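Local coordinates for Ice-binding protein isoform1a (Antarctomyces psychrotrophicus, PDB 7BWX) that binds ice, probably by docking a flat face of its right-handed beta-helix onto water molecules of the ice prism planes, at residues V125-T136 with N152-L163. The protein carries 1 engineered substitution. Residues are numbered along the deposited sequence; the frame is centred on the assembly and turned at random.
Sequences VWVFQLATTLVT and NVFWIVGSSATL. With SO4 (sulfate ion), chain H.
Phe128 and Trp155 form an offset stack: CZ3 of Trp155 lies over one face of the Phe128 ring, 3.4 Å from Phe128 CG. The two planes are 10° apart. Both side chains leave paired positions on the same face of the sheet with CG anti to the carbonyl carbon, and this shared first torsion lets the rings lie side by side. Leu130 CD1 meets the edge of the Trp155 ring at CE3, and Trp155 NE1 is hydrogen-bonded to Glu170 O. Replacing Trp155 by an alanine is likely to leave one face of Phe128 without its stacking partner and Glu170 O without the indole N-H. The Trp126 ring has Asn152 O in plane at its edge, while its CE3 packs 3.7 Å from CG2 of Val153. Turned to the other face, Val127 CG1 packs against Ile156 CG1 at 3.7 Å. Backbone hydrogen bonds of parallel strands join the coils, the one from Phe128 N to Phe154 O being nearly straight (169°). At the bend between strands, Ser159 N reaches Thr132 O at 2.9 Å from above the carbonyl plane, and Thr132 OG1 donates a hydrogen bond to O1 of a sulfate, probably from the crystallisation liquor, which Ala107 N also holds. In this right-handed beta-helix, Tyr102 of strand 100-104 also meets the Phe128 ring, strand 172-175 follows strand 153-157, strand 113-117 packs against the interior aromatics, and Gln129 NE2 bonds to Gly77 O in helix 61-79.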
ATOM      1  N   VAL A 125       3.443  12.964   8.172  1.00 21.43           N
ATOM      2  CA  VAL A 125       2.922  11.574   8.059  1.00 20.79           C
ATOM      3  C   VAL A 125       1.441  11.613   7.730  1.00 19.59           C
ATOM      4  O   VAL A 125       0.700  12.485   8.274  1.00 18.44           O
ATOM      5  CB  VAL A 125       3.230  10.772   9.338  1.00 21.83           C
ATOM      6  CG1 VAL A 125       2.505   9.444   9.334  1.00 20.80           C
ATOM      7  CG2 VAL A 125       4.718  10.574   9.497  1.00 22.62           C
ATOM      8  N   TRP A 126       1.015  10.710   6.829  1.00 18.23           N
ATOM      9  CA  TRP A 126      -0.394  10.451   6.497  1.00 17.08           C
ATOM     10  C   TRP A 126      -0.735   9.006   6.879  1.00 17.31           C
ATOM     11  O   TRP A 126      -0.048   8.057   6.427  1.00 16.61           O
ATOM     12  CB  TRP A 126      -0.724  10.677   5.036  1.00 17.42           C
ATOM     13  CG  TRP A 126      -0.584  12.085   4.561  1.00 19.37           C
ATOM     14  CD1 TRP A 126      -1.568  13.008   4.344  1.00 20.53           C
ATOM     15  CD2 TRP A 126       0.653  12.724   4.248  1.00 18.14           C
ATOM     16  NE1 TRP A 126      -1.012  14.180   3.908  1.00 20.94           N
ATOM     17  CE2 TRP A 126       0.348  14.025   3.817  1.00 20.61           C
ATOM     18  CE3 TRP A 126       1.970  12.310   4.279  1.00 18.43           C
ATOM     19  CZ2 TRP A 126       1.350  14.926   3.455  1.00 21.86           C
ATOM     20  CZ3 TRP A 126       2.957  13.184   3.894  1.00 22.43           C
ATOM     21  CH2 TRP A 126       2.648  14.477   3.496  1.00 20.33           C
ATOM     22  N   VAL A 127      -1.797   8.848   7.645  1.00 15.96           N
ATOM     23  CA  VAL A 127      -2.391   7.514   7.925  1.00 16.06           C
ATOM     24  C   VAL A 127      -3.851   7.617   7.523  1.00 17.29           C
ATOM     25  O   VAL A 127      -4.597   8.387   8.157  1.00 16.95           O
ATOM     26  CB  VAL A 127      -2.224   7.065   9.384  1.00 17.10           C
ATOM     27  CG1 VAL A 127      -2.825   5.686   9.546  1.00 17.93           C
ATOM     28  CG2 VAL A 127      -0.806   7.109   9.850  1.00 17.20           C
ATOM     29  N   PHE A 128      -4.227   6.903   6.472  1.00 16.39           N
ATOM     30  CA  PHE A 128      -5.611   6.767   6.040  1.00 16.10           C
ATOM     31  C   PHE A 128      -6.181   5.526   6.701  1.00 15.97           C
ATOM     32  O   PHE A 128      -5.816   4.421   6.305  1.00 15.97           O
ATOM     33  CB  PHE A 128      -5.681   6.792   4.526  1.00 16.89           C
ATOM     34  CG  PHE A 128      -5.309   8.145   3.965  1.00 17.09           C
ATOM     35  CD1 PHE A 128      -6.271   9.131   3.797  1.00 19.35           C
ATOM     36  CD2 PHE A 128      -4.011   8.413   3.582  1.00 19.13           C
ATOM     37  CE1 PHE A 128      -5.924  10.389   3.308  1.00 19.30           C
ATOM     38  CE2 PHE A 128      -3.658   9.646   3.053  1.00 21.08           C
ATOM     39  CZ  PHE A 128      -4.622  10.638   2.925  1.00 20.20           C
ATOM     40  N   GLN A 129      -7.142   5.748   7.594  1.00 15.64           N
ATOM     41  CA  GLN A 129      -7.858   4.676   8.327  1.00 16.39           C
ATOM     42  C   GLN A 129      -9.129   4.408   7.545  1.00 16.00           C
ATOM     43  O   GLN A 129     -10.144   5.150   7.760  1.00 16.50           O
ATOM     44  CB  GLN A 129      -8.126   5.069   9.783  1.00 15.47           C
ATOM     45  CG  GLN A 129      -6.874   5.423  10.557  1.00 16.39           C
ATOM     46  CD  GLN A 129      -7.222   5.830  11.967  1.00 18.64           C
ATOM     47  OE1 GLN A 129      -8.120   6.656  12.166  1.00 18.21           O
ATOM     48  NE2 GLN A 129      -6.504   5.289  12.941  1.00 15.96           N
ATOM     49  N   LEU A 130      -9.070   3.462   6.614  1.00 15.35           N
ATOM     50  CA  LEU A 130     -10.203   3.116   5.733  1.00 15.54           C
ATOM     51  C   LEU A 130     -10.903   1.894   6.332  1.00 17.88           C
ATOM     52  O   LEU A 130     -10.330   0.815   6.352  1.00 16.60           O
ATOM     53  CB  LEU A 130      -9.689   2.892   4.312  1.00 16.04           C
ATOM     54  CG  LEU A 130      -8.768   3.989   3.773  1.00 17.88           C
ATOM     55  CD1 LEU A 130      -8.356   3.731   2.335  1.00 19.63           C
ATOM     56  CD2 LEU A 130      -9.406   5.370   3.875  1.00 17.46           C
ATOM     57  N   ALA A 131     -12.069   2.081   6.934  1.00 17.35           N
ATOM     58  CA  ALA A 131     -12.705   1.003   7.712  1.00 17.78           C
ATOM     59  C   ALA A 131     -12.975  -0.222   6.833  1.00 18.55           C
ATOM     60  O   ALA A 131     -12.969  -1.302   7.405  1.00 18.63           O
ATOM     61  CB  ALA A 131     -13.972   1.469   8.382  1.00 20.69           C
ATOM     62  N   THR A 132     -13.296  -0.088   5.551  1.00 15.43           N
ATOM     63  CA  THR A 132     -13.599  -1.252   4.691  1.00 16.38           C
ATOM     64  C   THR A 132     -12.688  -1.231   3.453  1.00 17.22           C
ATOM     65  O   THR A 132     -11.469  -1.397   3.628  1.00 16.61           O
ATOM     66  CB  THR A 132     -15.086  -1.378   4.354  1.00 19.89           C
ATOM     67  OG1 THR A 132     -15.524  -0.261   3.580  1.00 18.63           O
ATOM     68  CG2 THR A 132     -15.936  -1.546   5.604  1.00 20.89           C
ATOM     69  N   THR A 133     -13.260  -1.076   2.255  1.00 15.50           N
ATOM     70  CA  THR A 133     -12.554  -1.209   0.971  1.00 15.53           C
ATOM     71  C   THR A 133     -11.900   0.111   0.537  1.00 16.27           C
ATOM     72  O   THR A 133     -12.349   1.243   0.937  1.00 16.85           O
ATOM     73  CB  THR A 133     -13.501  -1.739  -0.106  1.00 15.85           C
ATOM     74  OG1 THR A 133     -14.614  -0.853  -0.095  1.00 17.87           O
ATOM     75  CG2 THR A 133     -13.940  -3.163   0.127  1.00 16.05           C
ATOM     76  N   LEU A 134     -10.844  -0.034  -0.257  1.00 14.92           N
ATOM     77  CA  LEU A 134     -10.245   1.054  -1.052  1.00 16.68           C
ATOM     78  C   LEU A 134     -10.325   0.594  -2.490  1.00 16.13           C
ATOM     79  O   LEU A 134      -9.805  -0.478  -2.813  1.00 15.45           O
ATOM     80  CB  LEU A 134      -8.794   1.320  -0.624  1.00 16.22           C
ATOM     81  CG  LEU A 134      -8.012   2.237  -1.584  1.00 17.16           C
ATOM     82  CD1 LEU A 134      -8.556   3.645  -1.574  1.00 17.20           C
ATOM     83  CD2 LEU A 134      -6.549   2.256  -1.211  1.00 18.59           C
ATOM     84  N   VAL A 135     -10.956   1.386  -3.332  1.00 15.67           N
ATOM     85  CA  VAL A 135     -10.933   1.180  -4.801  1.00 14.98           C
ATOM     86  C   VAL A 135     -10.390   2.453  -5.448  1.00 15.45           C
ATOM     87  O   VAL A 135     -10.974   3.545  -5.221  1.00 14.78           O
ATOM     88  CB  VAL A 135     -12.325   0.853  -5.331  1.00 15.43           C
ATOM     89  CG1 VAL A 135     -12.303   0.772  -6.856  1.00 17.67           C
ATOM     90  CG2 VAL A 135     -12.870  -0.436  -4.725  1.00 15.89           C
ATOM     91  N   THR A 136      -9.323   2.338  -6.205  1.00 15.52           N
ATOM     92  CA  THR A 136      -8.804   3.445  -7.040  1.00 15.88           C
ATOM     93  C   THR A 136      -9.275   3.175  -8.456  1.00 16.01           C
ATOM     94  O   THR A 136      -9.333   1.993  -8.894  1.00 16.29           O
ATOM     95  CB  THR A 136      -7.307   3.630  -6.827  1.00 15.88           C
ATOM     96  OG1 THR A 136      -6.578   2.593  -7.503  1.00 15.85           O
ATOM     97  CG2 THR A 136      -6.960   3.700  -5.359  1.00 16.38           C
ATOM     98  N   ASN A 152       6.186   7.943   4.010  1.00 18.91           N
ATOM     99  CA  ASN A 152       5.494   8.475   5.212  1.00 18.21           C
ATOM    100  C   ASN A 152       3.983   8.481   5.000  1.00 17.22           C
ATOM    101  O   ASN A 152       3.270   9.114   5.816  1.00 17.10           O
ATOM    102  CB  ASN A 152       5.979   9.887   5.580  1.00 22.56           C
ATOM    103  CG  ASN A 152       7.390   9.929   6.136  1.00 23.86           C
ATOM    104  OD1 ASN A 152       7.954   8.922   6.540  1.00 25.69           O
ATOM    105  ND2 ASN A 152       7.929  11.129   6.237  1.00 24.80           N
ATOM    106  N   VAL A 153       3.499   7.712   4.018  1.00 14.94           N
ATOM    107  CA  VAL A 153       2.076   7.585   3.677  1.00 15.13           C
ATOM    108  C   VAL A 153       1.663   6.140   3.916  1.00 16.14           C
ATOM    109  O   VAL A 153       2.361   5.257   3.408  1.00 15.05           O
ATOM    110  CB  VAL A 153       1.881   7.997   2.212  1.00 15.45           C
ATOM    111  CG1 VAL A 153       0.457   7.770   1.787  1.00 15.46           C
ATOM    112  CG2 VAL A 153       2.317   9.439   1.994  1.00 16.38           C
ATOM    113  N   PHE A 154       0.598   5.927   4.681  1.00 15.35           N
ATOM    114  CA  PHE A 154       0.078   4.591   5.072  1.00 15.16           C
ATOM    115  C   PHE A 154      -1.404   4.530   4.741  1.00 15.46           C
ATOM    116  O   PHE A 154      -2.208   5.364   5.249  1.00 16.32           O
ATOM    117  CB  PHE A 154       0.339   4.375   6.565  1.00 16.41           C
ATOM    118  CG  PHE A 154       1.796   4.488   6.907  1.00 17.17           C
ATOM    119  CD1 PHE A 154       2.623   3.383   6.804  1.00 17.62           C
ATOM    120  CD2 PHE A 154       2.338   5.692   7.309  1.00 17.08           C
ATOM    121  CE1 PHE A 154       3.973   3.470   7.103  1.00 18.58           C
ATOM    122  CE2 PHE A 154       3.695   5.784   7.585  1.00 17.44           C
ATOM    123  CZ  PHE A 154       4.508   4.675   7.487  1.00 18.42           C
ATOM    124  N   TRP A 155      -1.754   3.589   3.887  1.00 13.77           N
ATOM    125  CA  TRP A 155      -3.137   3.245   3.521  1.00 13.58           C
ATOM    126  C   TRP A 155      -3.543   2.013   4.350  1.00 14.00           C
ATOM    127  O   TRP A 155      -3.076   0.910   4.046  1.00 14.42           O
ATOM    128  CB  TRP A 155      -3.241   2.953   2.028  1.00 13.49           C
ATOM    129  CG  TRP A 155      -2.778   4.101   1.201  1.00 15.91           C
ATOM    130  CD1 TRP A 155      -1.535   4.311   0.656  1.00 17.45           C
ATOM    131  CD2 TRP A 155      -3.545   5.278   0.927  1.00 16.52           C
ATOM    132  NE1 TRP A 155      -1.511   5.516   0.005  1.00 18.91           N
ATOM    133  CE2 TRP A 155      -2.732   6.126   0.144  1.00 17.11           C
ATOM    134  CE3 TRP A 155      -4.872   5.634   1.180  1.00 17.98           C
ATOM    135  CZ2 TRP A 155      -3.187   7.365  -0.307  1.00 18.70           C
ATOM    136  CZ3 TRP A 155      -5.310   6.867   0.763  1.00 18.28           C
ATOM    137  CH2 TRP A 155      -4.466   7.722   0.041  1.00 19.59           C
ATOM    138  N   ILE A 156      -4.252   2.229   5.443  1.00 14.84           N
ATOM    139  CA  ILE A 156      -4.654   1.141   6.381  1.00 12.39           C
ATOM    140  C   ILE A 156      -6.027   0.682   5.933  1.00 13.03           C
ATOM    141  O   ILE A 156      -7.061   1.407   6.184  1.00 14.14           O
ATOM    142  CB  ILE A 156      -4.615   1.599   7.846  1.00 12.76           C
ATOM    143  CG1 ILE A 156      -3.301   2.273   8.212  1.00 12.65           C
ATOM    144  CG2 ILE A 156      -4.920   0.420   8.757  1.00 14.48           C
ATOM    145  CD1 ILE A 156      -2.084   1.423   8.016  1.00 14.52           C
ATOM    146  N   VAL A 157      -6.042  -0.369   5.121  1.00 11.86           N
ATOM    147  CA  VAL A 157      -7.268  -0.809   4.421  1.00 13.31           C
ATOM    148  C   VAL A 157      -7.943  -1.904   5.266  1.00 13.57           C
ATOM    149  O   VAL A 157      -7.363  -3.036   5.391  1.00 12.90           O
ATOM    150  CB  VAL A 157      -6.929  -1.268   3.010  1.00 12.61           C
ATOM    151  CG1 VAL A 157      -8.156  -1.776   2.282  1.00 12.91           C
ATOM    152  CG2 VAL A 157      -6.253  -0.151   2.196  1.00 14.72           C
ATOM    153  N   GLY A 158      -9.142  -1.591   5.769  1.00 15.46           N
ATOM    154  CA  GLY A 158      -9.869  -2.397   6.766  1.00 14.59           C
ATOM    155  C   GLY A 158     -10.304  -3.738   6.211  1.00 14.79           C
ATOM    156  O   GLY A 158     -10.338  -4.705   6.999  1.00 14.95           O
ATOM    157  N   SER A 159     -10.558  -3.857   4.901  1.00 14.69           N
ATOM    158  CA  SER A 159     -10.765  -5.168   4.225  1.00 14.01           C
ATOM    159  C   SER A 159      -9.779  -5.318   3.048  1.00 14.83           C
ATOM    160  O   SER A 159      -8.585  -5.654   3.305  1.00 13.70           O
ATOM    161  CB  SER A 159     -12.186  -5.417   3.836  1.00 14.74           C
ATOM    162  OG  SER A 159     -12.692  -4.388   2.978  1.00 16.26           O
ATOM    163  N   SER A 160     -10.220  -5.021   1.817  1.00 13.63           N
ATOM    164  CA  SER A 160      -9.433  -5.304   0.606  1.00 13.67           C
ATOM    165  C   SER A 160      -9.276  -4.044  -0.237  1.00 13.40           C
ATOM    166  O   SER A 160     -10.160  -3.154  -0.203  1.00 13.59           O
ATOM    167  CB  SER A 160     -10.051  -6.426  -0.173  1.00 15.31           C
ATOM    168  OG  SER A 160     -10.022  -7.635   0.582  1.00 16.52           O
ATOM    169  N   ALA A 161      -8.143  -3.968  -0.936  1.00 13.17           N
ATOM    170  CA  ALA A 161      -7.800  -2.861  -1.836  1.00 12.44           C
ATOM    171  C   ALA A 161      -7.859  -3.370  -3.271  1.00 13.55           C
ATOM    172  O   ALA A 161      -7.289  -4.458  -3.575  1.00 12.97           O
ATOM    173  CB  ALA A 161      -6.453  -2.274  -1.515  1.00 13.22           C
ATOM    174  N   THR A 162      -8.459  -2.544  -4.142  1.00 12.80           N
ATOM    175  CA  THR A 162      -8.477  -2.760  -5.596  1.00 13.96           C
ATOM    176  C   THR A 162      -7.810  -1.534  -6.222  1.00 14.51           C
ATOM    177  O   THR A 162      -8.405  -0.423  -6.102  1.00 13.90           O
ATOM    178  CB  THR A 162      -9.908  -2.983  -6.099  1.00 16.19           C
ATOM    179  OG1 THR A 162     -10.582  -3.958  -5.314  1.00 16.57           O
ATOM    180  CG2 THR A 162      -9.926  -3.360  -7.565  1.00 18.86           C
ATOM    181  N   LEU A 163      -6.647  -1.696  -6.853  1.00 13.91           N
ATOM    182  CA  LEU A 163      -5.956  -0.547  -7.484  1.00 16.05           C
ATOM    183  C   LEU A 163      -6.305  -0.580  -8.982  1.00 15.09           C
ATOM    184  O   LEU A 163      -6.085  -1.608  -9.662  1.00 15.44           O
ATOM    185  CB  LEU A 163      -4.460  -0.607  -7.179  1.00 15.54           C
ATOM    186  CG  LEU A 163      -4.097  -0.786  -5.706  1.00 14.92           C
ATOM    187  CD1 LEU A 163      -2.603  -0.744  -5.531  1.00 16.29           C
ATOM    188  CD2 LEU A 163      -4.787   0.276  -4.852  1.00 16.07           C
TER
HETATM  189  S   SO4 H 302     -19.200  -0.369   3.073  1.00 55.85           S
HETATM  190  O1  SO4 H 302     -17.969  -1.128   2.796  1.00 42.72           O
HETATM  191  O2  SO4 H 302     -20.073  -0.456   1.929  1.00 56.61           O
HETATM  192  O3  SO4 H 302     -19.839  -0.939   4.248  1.00 61.84           O
HETATM  193  O4  SO4 H 302     -18.937   1.054   3.324  1.00 45.84           O